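Local atomic coordinates of CrmK (Actinoalloteichus sp. WH1-2216-6, PDB entry 5I1V), a protein that binds FAD covalently and probably catalyses an oxidation in the recycling of shunt products in caerulomycin biosynthesis. Residues L111-G116 against P318-S323. Sequence-based numbering, arbitrary orientation.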
# COMPACT_ATOMS: atom_id res chain seq x y z
N LEU A 111 -7.07 -0.87 -14.36
CA LEU A 111 -8.36 -0.80 -15.04
C LEU A 111 -8.85 0.62 -15.12
O LEU A 111 -9.29 1.06 -16.19
CB LEU A 111 -9.42 -1.64 -14.34
CG LEU A 111 -9.22 -3.14 -14.47
CD1 LEU A 111 -10.45 -3.89 -13.95
CD2 LEU A 111 -8.87 -3.57 -15.88
N TYR A 112 -8.74 1.36 -14.04
CA TYR A 112 -9.31 2.65 -13.98
C TYR A 112 -8.50 3.67 -14.76
O TYR A 112 -9.04 4.37 -15.58
CB TYR A 112 -9.53 3.12 -12.52
CG TYR A 112 -10.34 4.38 -12.57
CD1 TYR A 112 -11.69 4.34 -12.88
CD2 TYR A 112 -9.73 5.63 -12.44
CE1 TYR A 112 -12.44 5.51 -12.98
CE2 TYR A 112 -10.47 6.80 -12.54
CZ TYR A 112 -11.81 6.76 -12.80
OH TYR A 112 -12.48 7.97 -12.90
N LYS A 113 -7.20 3.75 -14.55
CA LYS A 113 -6.43 4.80 -15.22
C LYS A 113 -6.37 4.53 -16.73
O LYS A 113 -6.48 5.44 -17.54
CB LYS A 113 -5.05 4.96 -14.63
CG LYS A 113 -5.07 5.44 -13.18
CD LYS A 113 -3.69 5.80 -12.69
CE LYS A 113 -3.68 5.98 -11.19
NZ LYS A 113 -2.39 6.61 -10.79
N ASN A 114 -6.24 3.27 -17.12
CA ASN A 114 -6.08 2.97 -18.54
C ASN A 114 -7.36 2.91 -19.36
O ASN A 114 -7.34 3.19 -20.59
CB ASN A 114 -5.29 1.69 -18.72
CG ASN A 114 -3.86 1.85 -18.29
OD1 ASN A 114 -3.08 2.52 -18.95
ND2 ASN A 114 -3.52 1.27 -17.16
N TYR A 115 -8.45 2.52 -18.72
CA TYR A 115 -9.70 2.30 -19.44
C TYR A 115 -10.91 2.99 -18.88
O TYR A 115 -11.95 3.07 -19.57
CB TYR A 115 -9.97 0.81 -19.56
CG TYR A 115 -8.78 -0.06 -19.98
CD1 TYR A 115 -8.42 -0.19 -21.30
CD2 TYR A 115 -8.03 -0.75 -19.03
CE1 TYR A 115 -7.36 -1.01 -21.71
CE2 TYR A 115 -6.97 -1.58 -19.41
CZ TYR A 115 -6.62 -1.68 -20.75
OH TYR A 115 -5.57 -2.52 -21.13
N GLY A 116 -10.81 3.43 -17.63
CA GLY A 116 -11.89 4.13 -17.00
C GLY A 116 -12.96 3.22 -16.41
O GLY A 116 -14.06 3.68 -16.10
N PRO A 318 -12.76 12.08 -5.79
CA PRO A 318 -12.97 11.20 -6.95
C PRO A 318 -13.13 9.73 -6.51
O PRO A 318 -12.65 9.35 -5.45
CB PRO A 318 -11.72 11.42 -7.79
CG PRO A 318 -11.28 12.81 -7.46
CD PRO A 318 -11.55 12.92 -5.96
N TRP A 319 -13.81 8.93 -7.31
CA TRP A 319 -14.03 7.51 -6.96
C TRP A 319 -12.77 6.74 -6.50
O TRP A 319 -12.75 6.16 -5.40
CB TRP A 319 -14.72 6.71 -8.10
CG TRP A 319 -14.66 5.25 -7.72
CD1 TRP A 319 -15.36 4.65 -6.74
CD2 TRP A 319 -13.75 4.26 -8.22
NE1 TRP A 319 -14.97 3.36 -6.60
CE2 TRP A 319 -13.99 3.08 -7.51
CE3 TRP A 319 -12.79 4.24 -9.24
CZ2 TRP A 319 -13.28 1.91 -7.74
CZ3 TRP A 319 -12.09 3.07 -9.48
CH2 TRP A 319 -12.32 1.93 -8.73
N LEU A 320 -11.74 6.70 -7.33
CA LEU A 320 -10.55 5.94 -6.97
C LEU A 320 -9.94 6.45 -5.67
O LEU A 320 -9.48 5.69 -4.86
CB LEU A 320 -9.55 5.92 -8.11
CG LEU A 320 -8.29 5.06 -7.90
CD1 LEU A 320 -8.63 3.60 -7.65
CD2 LEU A 320 -7.41 5.22 -9.12
N ALA A 321 -9.94 7.76 -5.49
CA ALA A 321 -9.50 8.35 -4.23
C ALA A 321 -10.36 7.91 -3.06
O ALA A 321 -9.84 7.52 -1.99
CB ALA A 321 -9.47 9.86 -4.35
N THR A 322 -11.68 7.88 -3.22
CA THR A 322 -12.50 7.41 -2.05
C THR A 322 -12.26 5.92 -1.78
O THR A 322 -12.25 5.46 -0.63
CB THR A 322 -14.02 7.84 -2.02
OG1 THR A 322 -14.91 6.74 -2.20
CG2 THR A 322 -14.38 8.91 -3.01
N SER A 323 -12.00 5.16 -2.83
CA SER A 323 -11.71 3.75 -2.67
C SER A 323 -10.38 3.55 -1.93
O SER A 323 -10.24 2.66 -1.11
CB SER A 323 -11.67 3.12 -4.08
OG SER A 323 -10.93 1.92 -4.10
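With chi1 of -170° at Y112 and 170° at W319, CG of each residue lies anti to its backbone N, which sends the ring across the gap between two nearly antiparallel helices. Their axes, over 111-115 and 319-323, come no closer than 12.0 Å, and at this distance the side chains carry the contact while the backbones do not meet. The indole brings CE3 over one face of the phenol, toward its rim, while W319 CZ3 comes 3.7 Å from Y112 CD1. The ring planes meet at 59°, an oblique pairing, and Y112 CB lies in the indole plane at its edge. Beside the indole, L320 CD2 comes obliquely to 4.1 Å from Y112 CD2, and K113 CE lies 4.3 Å from the same methyl. The contact packs helix 104-115 of the PCMH-type FAD-binding domain against the helix following edge strand 311-318 of the large antiparallel sheet, which in berberine-bridge-enzyme-like oxidases belongs to the substrate domain. Were Y112 cut back to an alanine, the W319 indole and L320 methyl would probably lose the ring they rest on, opening a gap between the helices. P219 touches both aromatic side chains, and at the dimer interface R15 of the second subunit packs on Y112 while its L18 meets L320.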